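Side-chain contacts in pyridoxamine 5-phosphate-dependent dehydrase (Escherichia coli, PDB 3B8X), which removes the C3'-hydroxyl of GDP-4-keto-6-deoxy-D-mannose by a combined transamination and deoxygenation on a vitamin B6 cofactor, a step in making L-colitose for the O-antigen: residues S89-T92 against T93-L97; D345-K348 against Y349-Y352. The protein carries 1 engineered substitution. One frame throughout, in Å; residues are numbered along the deposited sequence.

Contact 1 of 2, residues S89-T92 against T93-L97; sequences SWST and TYYPL. With G4M ([(2R,3S,4R,5R)-5-(2-amino-6-oxo-1,6-dihydro-9H-purin-9-yl)-3,4-dihydroxytetrahydrofuran-2-yl]methyl (2R,3S,4S,5S,6R)-3,4-dihydroxy-5-[({3-hydroxy-2-methyl-5-[(phosphonooxy)methyl]pyridin-4-yl}methyl)amino]-6-methyltetrahydro-2H-pyran-2-yl dihydrogen diphosphate), chain O.
Tyr-95 reaches back along the first turn of its helix to Ser-91. Its CB turns CG anti to the carbonyl carbon (chi1 -54°), which swings the ring over the backbone of that turn. Ser-91 O sits 3.5 Å above the ring plane, over the centre; the same oxygen accepts Tyr-95 N at 3.2 Å. Along one rim, Tyr-95 CD2 meets the methyl Thr-92 CG2 at 3.9 Å. Farther out, Tyr-95 CE2 and CZ pass Ser-91 CB, and the tip, Tyr-95 OH, comes within 3.4 Å of Ser-91 CB before bonding His-217 O of the second subunit, which Ser-91 OG also meets. A tyrosine suits this place, its flat face lying on the turn while its hydroxyl spans the interface. Trp-90, at the N-cap position, takes Thr-93 N on its own O at 2.9 Å. Its CG stands anti to the backbone N (chi1 -173°), carrying the indole off the helix so that one face lies over the cofactor-sugar adduct, with G4M N4A 3.8 Å above the ring plane, over its centre. Thr-93, whose OG1 receives a weak bond from Trp-90 N, has a stronger partner in Asp-161. Pro-96 has no N-H to give, and the helix is kinked here; its CD instead lies 3.2 Å from Thr-92 O, which accepts a hydrogen bond from Asn-62. Helix 91-99 is the crossover of the beta-alpha-beta unit between strands 82-86 and 103-107; Thr-93 packs on strand 129-135, Tyr-94 on strand 82-86, and Pro-96 on helix 58-68.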
loop_
_atom_site.group_PDB
_atom_site.type_symbol
_atom_site.label_atom_id
_atom_site.label_comp_id
_atom_site.label_asym_id
_atom_site.label_seq_id
_atom_site.Cartn_x
_atom_site.Cartn_y
_atom_site.Cartn_z
ATOM N N SER B 89 -6.646 12.342 15.439
ATOM C CA SER B 89 -5.648 12.385 14.376
ATOM C C SER B 89 -6.262 11.759 13.147
ATOM O O SER B 89 -7.430 11.975 12.886
ATOM C CB SER B 89 -4.316 11.747 14.780
ATOM O OG SER B 89 -4.379 10.338 14.698
ATOM N N TRP B 90 -5.502 10.949 12.427
ATOM C CA TRP B 90 -6.038 10.309 11.238
ATOM C C TRP B 90 -6.139 8.801 11.489
ATOM O O TRP B 90 -5.418 8.238 12.307
ATOM C CB TRP B 90 -5.186 10.665 9.999
ATOM C CG TRP B 90 -5.776 10.169 8.700
ATOM C CD1 TRP B 90 -5.337 9.111 7.962
ATOM C CD2 TRP B 90 -6.920 10.710 8.010
ATOM N NE1 TRP B 90 -6.141 8.967 6.830
ATOM C CE2 TRP B 90 -7.150 9.894 6.878
ATOM C CE3 TRP B 90 -7.800 11.784 8.266
ATOM C CZ2 TRP B 90 -8.185 10.143 5.981
ATOM C CZ3 TRP B 90 -8.866 12.009 7.386
ATOM C CH2 TRP B 90 -9.026 11.208 6.240
ATOM N N SER B 91 -7.059 8.162 10.793
ATOM C CA SER B 91 -7.339 6.753 11.010
ATOM C C SER B 91 -6.091 5.888 10.880
ATOM O O SER B 91 -5.802 5.008 11.706
ATOM C CB SER B 91 -8.416 6.313 10.006
ATOM O OG SER B 91 -7.919 6.385 8.670
ATOM N N THR B 92 -5.351 6.142 9.809
ATOM C CA THR B 92 -4.121 5.416 9.519
ATOM C C THR B 92 -2.927 5.785 10.401
ATOM O O THR B 92 -1.863 5.207 10.253
ATOM C CB THR B 92 -3.769 5.338 8.014
ATOM O OG1 THR B 92 -3.491 6.649 7.509
ATOM C CG2 THR B 92 -4.869 4.676 7.205
ATOM N N THR B 93 -3.109 6.720 11.335
ATOM C CA THR B 93 -2.124 6.926 12.390
ATOM C C THR B 93 -2.303 5.691 13.321
ATOM O O THR B 93 -1.327 5.037 13.755
ATOM C CB THR B 93 -2.429 8.141 13.241
ATOM O OG1 THR B 93 -2.466 9.292 12.396
ATOM C CG2 THR B 93 -1.285 8.330 14.245
ATOM N N TYR B 94 -3.560 5.331 13.560
ATOM C CA TYR B 94 -3.905 4.216 14.459
ATOM C C TYR B 94 -3.810 2.739 13.993
ATOM O O TYR B 94 -3.426 1.842 14.769
ATOM C CB TYR B 94 -5.325 4.462 14.972
ATOM C CG TYR B 94 -5.468 5.809 15.637
ATOM C CD1 TYR B 94 -4.744 6.120 16.781
ATOM C CD2 TYR B 94 -6.296 6.774 15.089
ATOM C CE1 TYR B 94 -4.847 7.385 17.343
ATOM C CE2 TYR B 94 -6.450 8.016 15.657
ATOM C CZ TYR B 94 -5.738 8.304 16.800
ATOM O OH TYR B 94 -5.869 9.568 17.353
ATOM N N TYR B 95 -4.219 2.463 12.756
ATOM C CA TYR B 95 -4.307 1.068 12.292
ATOM C C TYR B 95 -3.028 0.251 12.377
ATOM O O TYR B 95 -3.066 -0.929 12.764
ATOM C CB TYR B 95 -4.961 0.958 10.911
ATOM C CG TYR B 95 -6.361 1.603 10.721
ATOM C CD1 TYR B 95 -7.319 1.668 11.743
ATOM C CD2 TYR B 95 -6.699 2.171 9.501
ATOM C CE1 TYR B 95 -8.580 2.252 11.518
ATOM C CE2 TYR B 95 -7.934 2.731 9.274
ATOM C CZ TYR B 95 -8.863 2.787 10.281
ATOM O OH TYR B 95 -10.110 3.309 9.982
ATOM N N PRO B 96 -1.922 0.817 11.872
ATOM C CA PRO B 96 -0.669 0.051 11.861
ATOM C C PRO B 96 -0.385 -0.379 13.313
ATOM O O PRO B 96 0.294 -1.346 13.572
ATOM C CB PRO B 96 0.385 1.072 11.377
ATOM C CG PRO B 96 -0.405 2.142 10.645
ATOM C CD PRO B 96 -1.785 2.167 11.289
ATOM N N LEU B 97 -0.913 0.343 14.284
ATOM C CA LEU B 97 -0.593 0.015 15.664
ATOM C C LEU B 97 -1.260 -1.283 15.969
ATOM O O LEU B 97 -0.657 -2.214 16.493
ATOM C CB LEU B 97 -1.054 1.136 16.603
ATOM C CG LEU B 97 -0.534 2.558 16.341
ATOM C CD1 LEU B 97 -0.972 3.460 17.484
ATOM C CD2 LEU B 97 1.011 2.589 16.211
HETATM O OP3 G4M O . -3.801 10.508 2.820
HETATM P PL G4M O . -2.417 9.804 3.138
HETATM O OP1 G4M O . -2.506 8.185 3.082
HETATM O OP2 G4M O . -1.320 10.310 2.078
HETATM O OP4 G4M O . -1.885 10.325 4.588
HETATM C C5B G4M O . -2.626 9.670 5.577
HETATM C C5L G4M O . -2.561 10.506 6.799
HETATM C C6L G4M O . -1.752 10.102 7.852
HETATM N N1L G4M O . -1.732 10.802 8.963
HETATM C C2L G4M O . -2.445 11.892 9.146
HETATM C C2A G4M O . -2.412 12.611 10.474
HETATM C C3L G4M O . -3.256 12.406 8.139
HETATM O O3L G4M O . -4.015 13.489 8.413
HETATM C C4L G4M O . -3.292 11.698 6.895
HETATM C C4A G4M O . -4.093 12.121 5.826
HETATM N N4A G4M O . -4.892 13.133 5.987
HETATM C C4G G4M O . -5.618 13.620 4.869
HETATM C C5G G4M O . -6.963 14.173 5.275
HETATM C C6G G4M O . -6.814 15.158 6.435
HETATM O O5G G4M O . -7.332 14.916 4.118
HETATM C C3G G4M O . -5.885 12.513 3.836
HETATM O O3G G4M O . -4.998 12.722 2.743
HETATM C C2G G4M O . -7.344 12.633 3.307
HETATM O O2G G4M O . -7.536 11.888 2.100
HETATM C C1G G4M O . -7.695 14.076 3.031
HETATM O O1G G4M O . -9.116 14.132 3.031
HETATM P P2 G4M O . -9.852 15.083 1.990
HETATM O O3P G4M O . -9.171 16.549 2.005
HETATM O O4P G4M O . -11.368 15.303 2.524
HETATM O OPP G4M O . -9.685 14.289 0.597
HETATM P P G4M O . -10.589 14.885 -0.591
HETATM O O1P G4M O . -12.179 15.070 -0.364
HETATM O O2P G4M O . -10.338 13.769 -1.698
HETATM O "O5'" G4M O . -9.858 16.133 -1.230
HETATM C "C5'" G4M O . -10.270 17.336 -0.615
HETATM C "C4'" G4M O . -10.669 18.295 -1.725
HETATM O "O4'" G4M O . -9.710 18.199 -2.820
HETATM C "C3'" G4M O . -12.040 17.886 -2.311
HETATM O "O3'" G4M O . -12.671 19.087 -2.731
HETATM C "C2'" G4M O . -11.659 16.985 -3.507
HETATM O "O2'" G4M O . -12.682 17.093 -4.505
HETATM C "C1'" G4M O . -10.406 17.703 -3.988
HETATM N N9 G4M O . -9.536 16.811 -4.760
HETATM C C8 G4M O . -8.880 15.725 -4.275
HETATM N N7 G4M O . -8.167 15.208 -5.257
HETATM C C4 G4M O . -9.202 16.983 -6.080
HETATM C C5 G4M O . -8.307 15.939 -6.411
HETATM C C6 G4M O . -7.770 15.876 -7.747
HETATM O O6 G4M O . -6.985 15.016 -8.117
HETATM N N3 G4M O . -9.552 17.878 -7.009
HETATM C C2 G4M O . -9.065 17.793 -8.236
HETATM N N1 G4M O . -8.184 16.816 -8.624
HETATM N N2 G4M O . -9.454 18.707 -9.166
#

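Contact 2 of 2, residues D345-K348 against Y349-Y352; sequences DVLK and YFDY. With NA (sodium ion), chain M.
Leu-347 and Phe-350 close a type I beta turn where the short helix 344-347 gives way to strand 351-354. The closing bond runs from Phe-350 N to Leu-347 O at 2.8 Å, and Tyr-349 N is taken at 3.1 Å by Val-346 O, one residue before the turn starts. Water 1 lies within bonding distance of Leu-347 O (3.1 Å) and Phe-350 O (2.7 Å), its two protons shared among more acceptors than they can serve. Tyr-349 O is taken by Gln-98. Among the side chains, the branched Leu-347 suits a place between two rings: its CD2 methyl makes CH-pi contacts with the faces of Phe-350 and Tyr-352, 4.0 Å from the Tyr-352 centroid. Lys-348, extended beyond CG, runs beside Tyr-349, CG over the ring face and CE 3.4 Å from Tyr-349 OH. At the far end, Asp-345 grips sodium with both carboxylate oxygens, OD2 at 2.4 Å, while OD1 also accepts Val-346 N. Waters 2 and 3, Asn-343 and Phe-244 O of the second subunit complete the site. The cation would be expected to keep this carboxylate ionised, and its shared ligands tie the helix to the subunit interface.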
loop_
_atom_site.group_PDB
_atom_site.type_symbol
_atom_site.label_atom_id
_atom_site.label_comp_id
_atom_site.label_asym_id
_atom_site.label_seq_id
_atom_site.Cartn_x
_atom_site.Cartn_y
_atom_site.Cartn_z
ATOM N N ASP B 345 -16.516 0.420 16.496
ATOM C CA ASP B 345 -16.460 -0.525 15.386
ATOM C C ASP B 345 -15.055 -0.999 15.060
ATOM O O ASP B 345 -14.821 -2.193 14.853
ATOM C CB ASP B 345 -17.104 0.092 14.154
ATOM C CG ASP B 345 -16.774 1.575 13.997
ATOM O OD1 ASP B 345 -15.947 2.130 14.764
ATOM O OD2 ASP B 345 -17.426 2.188 13.126
ATOM N N VAL B 346 -14.127 -0.045 15.076
ATOM C CA VAL B 346 -12.718 -0.278 14.792
ATOM C C VAL B 346 -11.977 -0.713 16.057
ATOM O O VAL B 346 -11.071 -1.572 16.041
ATOM C CB VAL B 346 -12.120 1.084 14.308
ATOM C CG1 VAL B 346 -10.622 1.120 14.344
ATOM C CG2 VAL B 346 -12.609 1.411 12.940
ATOM N N LEU B 347 -12.369 -0.095 17.161
ATOM C CA LEU B 347 -11.703 -0.306 18.425
ATOM C C LEU B 347 -11.820 -1.714 18.948
ATOM O O LEU B 347 -10.944 -2.192 19.680
ATOM C CB LEU B 347 -12.120 0.728 19.469
ATOM C CG LEU B 347 -11.441 2.039 19.095
ATOM C CD1 LEU B 347 -11.967 3.241 19.914
ATOM C CD2 LEU B 347 -9.954 1.806 19.314
ATOM N N LYS B 348 -12.880 -2.389 18.536
ATOM C CA LYS B 348 -13.025 -3.765 18.959
ATOM C C LYS B 348 -11.886 -4.663 18.536
ATOM O O LYS B 348 -11.722 -5.741 19.115
ATOM C CB LYS B 348 -14.378 -4.365 18.587
ATOM C CG LYS B 348 -14.675 -4.556 17.096
ATOM C CD LYS B 348 -15.806 -5.588 16.986
ATOM C CE LYS B 348 -16.486 -5.629 15.630
ATOM N NZ LYS B 348 -17.795 -6.341 15.730
ATOM N N TYR B 349 -11.080 -4.207 17.578
ATOM C CA TYR B 349 -9.969 -5.010 17.080
ATOM C C TYR B 349 -8.657 -4.622 17.752
ATOM O O TYR B 349 -7.610 -5.228 17.501
ATOM C CB TYR B 349 -9.857 -4.881 15.554
ATOM C CG TYR B 349 -11.140 -5.186 14.820
ATOM C CD1 TYR B 349 -11.922 -4.191 14.311
ATOM C CD2 TYR B 349 -11.561 -6.510 14.611
ATOM C CE1 TYR B 349 -13.088 -4.477 13.609
ATOM C CE2 TYR B 349 -12.756 -6.803 13.922
ATOM C CZ TYR B 349 -13.516 -5.767 13.422
ATOM O OH TYR B 349 -14.694 -6.082 12.758
ATOM N N PHE B 350 -8.723 -3.598 18.595
ATOM C CA PHE B 350 -7.540 -3.096 19.284
ATOM C C PHE B 350 -7.365 -3.650 20.689
ATOM O O PHE B 350 -8.327 -3.980 21.359
ATOM C CB PHE B 350 -7.656 -1.577 19.459
ATOM C CG PHE B 350 -7.262 -0.787 18.254
ATOM C CD1 PHE B 350 -7.963 -0.922 17.071
ATOM C CD2 PHE B 350 -6.197 0.115 18.313
ATOM C CE1 PHE B 350 -7.601 -0.169 15.963
ATOM C CE2 PHE B 350 -5.800 0.864 17.171
ATOM C CZ PHE B 350 -6.516 0.718 16.009
ATOM N N ASP B 351 -6.124 -3.583 21.157
ATOM C CA ASP B 351 -5.756 -3.873 22.525
ATOM C C ASP B 351 -5.374 -2.457 22.990
ATOM O O ASP B 351 -4.293 -1.980 22.700
ATOM C CB ASP B 351 -4.525 -4.788 22.538
ATOM C CG ASP B 351 -3.841 -4.822 23.891
ATOM O OD1 ASP B 351 -4.521 -4.498 24.878
ATOM O OD2 ASP B 351 -2.638 -5.156 23.982
ATOM N N TYR B 352 -6.278 -1.750 23.643
ATOM C CA TYR B 352 -5.945 -0.384 24.018
ATOM C C TYR B 352 -6.537 -0.008 25.346
ATOM O O TYR B 352 -7.421 -0.680 25.870
ATOM C CB TYR B 352 -6.558 0.591 23.018
ATOM C CG TYR B 352 -8.070 0.690 23.130
ATOM C CD1 TYR B 352 -8.690 1.822 23.654
ATOM C CD2 TYR B 352 -8.877 -0.336 22.656
ATOM C CE1 TYR B 352 -10.086 1.915 23.721
ATOM C CE2 TYR B 352 -10.275 -0.271 22.719
ATOM C CZ TYR B 352 -10.868 0.856 23.263
ATOM O OH TYR B 352 -12.243 0.881 23.336
HETATM NA NA NA M . -16.451 4.280 13.589
HETATM O O HOH W 1 -10.827 -3.830 22.303
HETATM O O HOH W 2 -17.846 4.553 15.598
HETATM O O HOH W 3 -18.124 5.878 13.207
#

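Contact 1 comes first along the chain and contact 2 some 250 residues later, yet their centres are only 12 Å apart and the two touch. Tyr-95 CE1 packs on Val-346 CG1 at 3.7 Å, and Phe-350 lies against Tyr-94 and Gln-98, so helix 91-99 is covered on this flank by 345-352. The large mixed sheet unites them: strand 103-107, which follows the helix, pairs with the edge strand 351-354 that leaves contact 2. Both contacts also face the second subunit, one beside the cofactor-sugar adduct and the other at a sodium site. The second subunit thus meets both the helix start beside the adduct and the short helix and turn that lead into the edge strand.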